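PDB 3T33: LanC-like protein GCR2, which binds zinc as a member of the LanC-like family and may play a part in abscisic acid signalling. Local coordinates for residues 240-245 and 296-301; 157-162 and 177-181; 123-128 and 171-177. One frame throughout, in Å; residues are numbered along the deposited sequence.

Contact 1: 240-245 and 296-301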
# COMPACT_ATOMS: atom_id res chain seq x y z
N MET A 240 -12.53 3.93 5.65
CA MET A 240 -12.63 3.24 6.95
C MET A 240 -11.23 2.99 7.54
O MET A 240 -10.97 3.26 8.73
CB MET A 240 -13.35 1.90 6.77
CG MET A 240 -14.77 2.08 6.20
SD MET A 240 -15.78 3.27 7.13
CE MET A 240 -16.12 4.45 5.74
N ASN A 241 -10.34 2.55 6.65
CA ASN A 241 -8.95 2.26 7.00
C ASN A 241 -8.37 3.46 7.71
O ASN A 241 -7.97 3.36 8.88
CB ASN A 241 -8.10 1.85 5.79
CG ASN A 241 -6.67 1.47 6.17
OD1 ASN A 241 -5.70 2.16 5.83
ND2 ASN A 241 -6.53 0.38 6.84
N VAL A 242 -8.41 4.62 7.05
CA VAL A 242 -7.88 5.83 7.69
C VAL A 242 -8.57 6.12 9.02
O VAL A 242 -7.93 6.55 9.99
CB VAL A 242 -7.97 7.11 6.77
CG1 VAL A 242 -7.07 8.19 7.31
CG2 VAL A 242 -7.48 6.80 5.35
N LEU A 243 -9.89 5.93 9.07
CA LEU A 243 -10.61 6.27 10.26
C LEU A 243 -10.17 5.38 11.40
O LEU A 243 -10.03 5.86 12.51
CB LEU A 243 -12.13 6.19 10.03
CG LEU A 243 -12.70 7.29 9.11
CD1 LEU A 243 -14.14 6.97 8.91
CD2 LEU A 243 -12.50 8.75 9.69
N MET A 244 -9.86 4.11 11.12
CA MET A 244 -9.44 3.22 12.22
C MET A 244 -8.14 3.63 12.83
O MET A 244 -7.79 3.15 13.91
CB MET A 244 -9.41 1.76 11.81
CG MET A 244 -10.82 1.31 11.42
SD MET A 244 -10.89 -0.43 11.00
CE MET A 244 -10.57 -0.38 9.23
N HIS A 245 -7.41 4.51 12.15
CA HIS A 245 -6.12 4.92 12.65
C HIS A 245 -6.17 6.11 13.57
O HIS A 245 -5.10 6.55 14.02
CB HIS A 245 -5.15 5.14 11.52
CG HIS A 245 -4.67 3.87 10.89
ND1 HIS A 245 -3.63 3.12 11.43
CD2 HIS A 245 -5.09 3.20 9.81
CE1 HIS A 245 -3.44 2.04 10.69
NE2 HIS A 245 -4.31 2.06 9.70
N LEU A 296 -6.62 -5.76 3.33
CA LEU A 296 -5.77 -4.89 4.15
C LEU A 296 -6.58 -4.10 5.18
O LEU A 296 -6.15 -3.87 6.32
CB LEU A 296 -5.04 -3.96 3.20
CG LEU A 296 -3.56 -4.12 2.85
CD1 LEU A 296 -3.01 -5.56 2.83
CD2 LEU A 296 -3.06 -3.22 1.60
N THR A 297 -7.77 -3.68 4.79
CA THR A 297 -8.63 -2.93 5.71
C THR A 297 -9.22 -3.85 6.76
O THR A 297 -9.32 -3.48 7.92
CB THR A 297 -9.77 -2.25 4.95
OG1 THR A 297 -9.23 -1.57 3.82
CG2 THR A 297 -10.50 -1.29 5.83
N LEU A 298 -9.67 -5.03 6.37
CA LEU A 298 -10.21 -5.99 7.38
C LEU A 298 -9.08 -6.42 8.35
O LEU A 298 -9.28 -6.54 9.54
CB LEU A 298 -10.85 -7.18 6.71
CG LEU A 298 -12.12 -6.73 5.97
CD1 LEU A 298 -12.66 -7.87 5.18
CD2 LEU A 298 -13.15 -6.25 7.02
N VAL A 299 -7.86 -6.56 7.84
CA VAL A 299 -6.77 -6.91 8.77
C VAL A 299 -6.70 -5.89 9.84
O VAL A 299 -6.60 -6.26 11.03
CB VAL A 299 -5.38 -7.10 8.08
CG1 VAL A 299 -4.22 -6.96 9.11
CG2 VAL A 299 -5.32 -8.42 7.39
N LYS A 300 -6.77 -4.61 9.44
CA LYS A 300 -6.74 -3.50 10.42
C LYS A 300 -7.99 -3.54 11.32
O LYS A 300 -7.92 -3.42 12.53
CB LYS A 300 -6.61 -2.13 9.70
CG LYS A 300 -6.76 -0.95 10.59
CD LYS A 300 -5.59 -0.81 11.52
CE LYS A 300 -5.79 0.37 12.37
NZ LYS A 300 -4.82 0.40 13.53
N ALA A 301 -9.15 -3.73 10.74
CA ALA A 301 -10.35 -3.90 11.60
C ALA A 301 -10.06 -5.02 12.61
O ALA A 301 -10.24 -4.84 13.83
CB ALA A 301 -11.56 -4.22 10.78
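Helix 236-244 and helix 291-305 run in the same general direction where Asn-241 faces Thr-297, their short segments inclined at 28° with axes 9.6 Å apart at closest approach. No hydrogen bond joins the two segments, and the side chains meet by apolar packing and one CH-pi contact. Lys-300 reaches over to His-245 and lays its aliphatic chain across the imidazole. Its CE sits 3.5 Å from the centroid of the His-245 ring, 17° off the normal, which places the CH-pi contact over one face. The bend at chi2 (70°) turns the outer part of the lysine chain along this face, and on the way CE also comes within 3.9 Å of Met-244 CB. Two neighbours running the same way at a modest angle belong to the alpha/alpha barrel of the LanC family, and the C-terminal tail packs beside them: Tyr-413 touches Asn-241 and Leu-415 touches His-245. Deeper in the interface, Met-244 passes at about a right angle to Thr-297. Its methyl CE lies 3.5 Å from Thr-297 CG2, while its sulfur SD rests 3.6 Å from Ala-301 CA. Thr-297 divides its side chain by chemistry. CG2, anti to the backbone N, is given to Met-244 and Asn-241, whereas OG1 is hydrogen-bonded to Tyr-413 and to the carbonyl of Gly-293, one turn earlier in its own helix.

Contact 2: 157-162 and 177-181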
# COMPACT_ATOMS: atom_id res chain seq x y z
N PHE A 157 3.58 22.02 5.29
CA PHE A 157 2.53 21.05 5.43
C PHE A 157 1.33 21.77 6.14
O PHE A 157 0.20 21.65 5.74
CB PHE A 157 2.98 19.86 6.28
CG PHE A 157 1.97 18.73 6.27
CD1 PHE A 157 0.64 18.94 6.59
CD2 PHE A 157 2.34 17.45 5.93
CE1 PHE A 157 -0.28 17.90 6.54
CE2 PHE A 157 1.43 16.43 5.92
CZ PHE A 157 0.13 16.65 6.20
N ARG A 158 1.63 22.51 7.19
CA ARG A 158 0.65 23.26 7.96
C ARG A 158 -0.09 24.38 7.19
O ARG A 158 -1.16 24.84 7.66
CB ARG A 158 1.34 23.85 9.16
CG ARG A 158 1.66 22.82 10.25
CD ARG A 158 2.28 23.54 11.38
NE ARG A 158 2.53 22.67 12.50
CZ ARG A 158 3.35 22.97 13.50
NH1 ARG A 158 4.04 24.12 13.52
NH2 ARG A 158 3.48 22.13 14.50
N GLY A 159 0.47 24.80 6.04
CA GLY A 159 -0.20 25.77 5.14
C GLY A 159 -1.26 25.16 4.24
O GLY A 159 -2.06 25.88 3.58
N ILE A 160 -1.31 23.83 4.19
CA ILE A 160 -2.32 23.19 3.34
C ILE A 160 -3.73 23.46 3.83
O ILE A 160 -4.01 23.35 5.02
CB ILE A 160 -2.04 21.64 3.17
CG1 ILE A 160 -0.77 21.41 2.31
CG2 ILE A 160 -3.19 20.92 2.52
CD1 ILE A 160 -0.10 20.03 2.52
N ARG A 161 -4.63 23.79 2.91
CA ARG A 161 -6.03 23.98 3.25
C ARG A 161 -6.92 23.12 2.37
O ARG A 161 -6.59 22.86 1.21
CB ARG A 161 -6.42 25.46 3.06
CG ARG A 161 -5.58 26.46 3.89
CD ARG A 161 -6.01 26.43 5.35
NE ARG A 161 -5.10 27.32 6.07
CZ ARG A 161 -3.95 26.94 6.63
NH1 ARG A 161 -3.55 25.63 6.55
NH2 ARG A 161 -3.18 27.86 7.21
N LEU A 162 -8.06 22.69 2.90
CA LEU A 162 -8.94 21.81 2.15
C LEU A 162 -10.12 22.55 1.58
O LEU A 162 -10.97 22.97 2.37
CB LEU A 162 -9.47 20.70 3.06
CG LEU A 162 -8.41 20.05 3.95
CD1 LEU A 162 -9.09 19.15 4.96
CD2 LEU A 162 -7.43 19.24 3.08
N TYR A 177 -5.59 13.27 2.79
CA TYR A 177 -4.84 14.29 3.48
C TYR A 177 -4.66 13.82 4.94
O TYR A 177 -3.63 14.01 5.58
CB TYR A 177 -5.64 15.59 3.41
CG TYR A 177 -5.21 16.57 4.46
CD1 TYR A 177 -4.08 17.36 4.27
CD2 TYR A 177 -5.90 16.70 5.63
CE1 TYR A 177 -3.64 18.26 5.24
CE2 TYR A 177 -5.46 17.64 6.65
CZ TYR A 177 -4.34 18.40 6.43
OH TYR A 177 -3.84 19.27 7.40
N LEU A 178 -5.72 13.25 5.49
CA LEU A 178 -5.73 12.84 6.89
C LEU A 178 -4.70 11.71 7.11
O LEU A 178 -3.98 11.70 8.11
CB LEU A 178 -7.12 12.31 7.24
CG LEU A 178 -7.31 11.64 8.61
CD1 LEU A 178 -6.88 12.63 9.74
CD2 LEU A 178 -8.75 11.17 8.77
N TRP A 179 -4.66 10.76 6.16
CA TRP A 179 -3.58 9.76 6.14
C TRP A 179 -2.14 10.38 6.32
O TRP A 179 -1.39 9.93 7.18
CB TRP A 179 -3.69 8.84 4.90
CG TRP A 179 -2.91 7.50 5.06
CD1 TRP A 179 -3.45 6.25 5.32
CD2 TRP A 179 -1.48 7.31 5.00
NE1 TRP A 179 -2.46 5.30 5.39
CE2 TRP A 179 -1.23 5.92 5.22
CE3 TRP A 179 -0.38 8.17 4.77
CZ2 TRP A 179 0.10 5.35 5.21
CZ3 TRP A 179 0.95 7.62 4.74
CH2 TRP A 179 1.16 6.20 4.95
N ALA A 180 -1.83 11.46 5.58
CA ALA A 180 -0.54 12.15 5.66
C ALA A 180 -0.25 12.71 7.02
O ALA A 180 0.92 12.71 7.47
CB ALA A 180 -0.46 13.30 4.63
N CYS A 181 -1.29 13.29 7.63
CA CYS A 181 -1.19 13.81 8.97
C CYS A 181 -0.81 12.65 9.90
O CYS A 181 0.06 12.80 10.67
CB CYS A 181 -2.53 14.41 9.46
SG CYS A 181 -3.14 15.81 8.45
O HOH W 1 -2.64 21.49 6.80
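Phe-157, Ile-160 and Leu-162 gather around the phenol ring of Tyr-177. Leu-162 comes at about a right angle and sets CD2 over one face of the ring, 4.0 Å from the centroid of Tyr-177; Cys-181 SG, one turn on in the same helix as the tyrosine, lies over the other. Ile-160 runs past the tyrosine in the opposite direction, its CG2 3.8 Å from Tyr-177 CE1. The Phe-157 and Tyr-177 rings meet obliquely, with planes at 50° and CE1 of Phe-157 3.6 Å from CE1 of Tyr-177. With CG anti to the backbone N (chi1 -171°), Phe-157 extends far enough to put its edge against the methyl of Ala-180, CZ to CB 3.7 Å; Cys-181 SG lies obliquely beside the same ring.

A water joins this inner shell. It accepts from Tyr-177 OH at 2.6 Å and donates to the carbonyls of Phe-157 and Ile-160, around the end of helix 147-158. Arg-161 braces the same region: its NH1 donates to Arg-158 O at 2.8 Å in an almost straight bond (178°). Ile-160 O takes two donors, the water and Arg-161 NH1, the arginine from above its carbonyl plane. Farther out, helix 130-144 backs Phe-157 through Cys-134 and Ala-135, and Met-198 of helix 195-212 touches Cys-181. The chemistry is therefore divided: carbon and sulfur pack the tyrosine ring, while the water accepts its hydroxyl's hydrogen bond and ties two carbonyls to it.

Contact 3: 123-128 and 171-177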
# COMPACT_ATOMS: atom_id res chain seq x y z
N ARG A 123 -3.36 19.47 -5.45
CA ARG A 123 -3.42 18.12 -4.88
C ARG A 123 -3.09 18.14 -3.38
O ARG A 123 -2.15 18.74 -2.94
CB ARG A 123 -2.52 17.14 -5.61
CG ARG A 123 -2.73 16.99 -7.15
CD ARG A 123 -4.10 16.47 -7.52
NE ARG A 123 -4.10 15.89 -8.86
CZ ARG A 123 -5.01 16.18 -9.81
NH1 ARG A 123 -6.00 17.05 -9.56
NH2 ARG A 123 -4.95 15.58 -10.99
N VAL A 124 -3.89 17.48 -2.59
CA VAL A 124 -3.76 17.62 -1.17
C VAL A 124 -3.40 16.26 -0.40
O VAL A 124 -3.20 16.23 0.82
CB VAL A 124 -5.09 18.26 -0.75
CG1 VAL A 124 -5.92 17.41 0.17
CG2 VAL A 124 -4.91 19.73 -0.41
N THR A 125 -3.28 15.15 -1.11
CA THR A 125 -3.10 13.84 -0.39
C THR A 125 -1.64 13.32 -0.33
O THR A 125 -0.72 13.82 -1.02
CB THR A 125 -3.99 12.72 -1.00
OG1 THR A 125 -3.49 12.40 -2.30
CG2 THR A 125 -5.49 13.17 -1.13
N PHE A 126 -1.44 12.28 0.50
CA PHE A 126 -0.13 11.63 0.55
C PHE A 126 0.31 11.05 -0.80
O PHE A 126 1.45 11.28 -1.22
CB PHE A 126 -0.11 10.52 1.63
CG PHE A 126 1.25 9.97 1.91
CD1 PHE A 126 2.09 10.61 2.78
CD2 PHE A 126 1.66 8.76 1.36
CE1 PHE A 126 3.36 10.09 3.05
CE2 PHE A 126 2.90 8.24 1.67
CZ PHE A 126 3.75 8.92 2.50
N ILE A 127 -0.58 10.31 -1.45
CA ILE A 127 -0.18 9.50 -2.59
C ILE A 127 -0.23 10.32 -3.89
O ILE A 127 0.53 10.06 -4.84
CB ILE A 127 -1.11 8.27 -2.74
CG1 ILE A 127 -0.98 7.28 -1.56
CG2 ILE A 127 -0.94 7.58 -4.08
CD1 ILE A 127 -2.26 6.28 -1.46
N CYS A 128 -1.10 11.32 -3.94
CA CYS A 128 -1.26 12.06 -5.17
C CYS A 128 -0.94 13.55 -5.12
O CYS A 128 -0.90 14.19 -6.17
CB CYS A 128 -2.64 11.81 -5.80
SG CYS A 128 -2.73 10.20 -6.53
N LEU A 171 -7.11 8.75 -2.67
CA LEU A 171 -6.21 9.34 -3.66
C LEU A 171 -6.32 10.86 -3.82
O LEU A 171 -5.28 11.55 -3.98
CB LEU A 171 -6.31 8.59 -4.98
CG LEU A 171 -5.25 7.51 -5.18
CD1 LEU A 171 -5.14 6.57 -4.04
CD2 LEU A 171 -5.38 6.74 -6.46
N TYR A 172 -7.53 11.41 -3.66
CA TYR A 172 -7.77 12.89 -3.92
C TYR A 172 -8.48 13.65 -2.79
O TYR A 172 -8.37 14.85 -2.70
CB TYR A 172 -8.44 13.13 -5.29
CG TYR A 172 -7.59 12.60 -6.46
CD1 TYR A 172 -6.32 13.16 -6.77
CD2 TYR A 172 -8.02 11.54 -7.24
CE1 TYR A 172 -5.56 12.67 -7.82
CE2 TYR A 172 -7.24 11.04 -8.29
CZ TYR A 172 -6.03 11.61 -8.56
OH TYR A 172 -5.29 11.09 -9.60
N GLY A 173 -9.05 12.91 -1.86
CA GLY A 173 -9.87 13.44 -0.83
C GLY A 173 -9.29 13.53 0.54
O GLY A 173 -8.09 13.40 0.77
N ARG A 174 -10.19 13.78 1.46
CA ARG A 174 -9.88 14.02 2.82
C ARG A 174 -9.24 12.81 3.52
O ARG A 174 -8.39 13.01 4.35
CB ARG A 174 -11.19 14.45 3.57
CG ARG A 174 -11.47 15.98 3.55
CD ARG A 174 -12.86 16.36 4.20
NE ARG A 174 -13.87 16.53 3.16
CZ ARG A 174 -14.17 17.68 2.59
NH1 ARG A 174 -13.58 18.79 2.99
NH2 ARG A 174 -15.04 17.71 1.60
N ALA A 175 -9.67 11.58 3.26
CA ALA A 175 -9.02 10.43 3.91
C ALA A 175 -7.50 10.50 3.58
O ALA A 175 -6.67 10.35 4.47
CB ALA A 175 -9.65 9.10 3.46
N GLY A 176 -7.20 10.83 2.33
CA GLY A 176 -5.85 11.05 1.82
C GLY A 176 -5.00 12.11 2.50
O GLY A 176 -3.79 11.90 2.75
N TYR A 177 -5.59 13.27 2.79
CA TYR A 177 -4.84 14.29 3.48
C TYR A 177 -4.66 13.82 4.94
O TYR A 177 -3.63 14.01 5.58
CB TYR A 177 -5.64 15.59 3.41
CG TYR A 177 -5.21 16.57 4.46
CD1 TYR A 177 -4.08 17.36 4.27
CD2 TYR A 177 -5.90 16.70 5.63
CE1 TYR A 177 -3.64 18.26 5.24
CE2 TYR A 177 -5.46 17.64 6.65
CZ TYR A 177 -4.34 18.40 6.43
OH TYR A 177 -3.84 19.27 7.40
O HOH W 2 -6.45 16.28 -3.73
O HOH W 3 -3.99 14.65 -3.84
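Thr-125 OG1 donates to the carbonyl oxygen of Leu-171 at 2.6 Å. The same oxygen accepts from the backbone N of Cys-128 at 3.1 Å, and this second bond forms an ST motif in the loop between helices 101-118 and 130-144. The hydroxyl approaches Leu-171 O from above the carbonyl plane, 47° out of it. It is placed there by a chi1 of 69°, which sets OG1 between the backbone N and the carbonyl carbon. Another direct bond runs between backbones, from Phe-126 N to Gly-176 O at 3.3 Å. Water adds another route: one molecule accepts from Val-124 N and donates to Tyr-172 O, joining the loop to the residues that lead through Gly-173, at the N-cap position, into helix 174-188.

Among the apolar contacts, Ile-127 CD1 meets Leu-171 CD1 at 3.9 Å, Val-124 CG1 lies beside Tyr-177 CB, and Cys-128 puts SG against Leu-171 CG. Leu-171 brings this cluster close to the metal site, its side chain lying about 7 Å from the zinc ion that Cys-288, Cys-333 and His-334 bind. Two contacts involve the Tyr-172 ring. Cys-128 SG makes an oblique sulfur-aromatic contact, 4.6 Å from the ring centroid of Tyr-172. The guanidinium of Arg-123 meets the ring obliquely, with Tyr-172 CE1 over one of its faces and the planes 64° apart. Gly-176 presents no side chain to the loop, and the methyl CG2 of Thr-125 lies 3.7 Å from its CA.

Overall arrangement
From the N terminus, the loop 123-128 comes first, and contact 3 closes when the chain reaches 171-177. Before that happens, 157-162 has opened contact 2, which closes at 177-181, so these two cross. They share Tyr-177 and both use helix 174-188, joining its start to the loop ahead of helix 130-144 and to the region around the end of helix 147-158. Val-124 also touches Ile-160 and Leu-162, linking the two directly. Contact 1 follows in series, closing the excursion between helices 236-244 and 291-305. Val-242 then connects it back to helix 174-188 by packing on Ala-175, Leu-178 and Trp-179, so that one helix adjoins all three contacts.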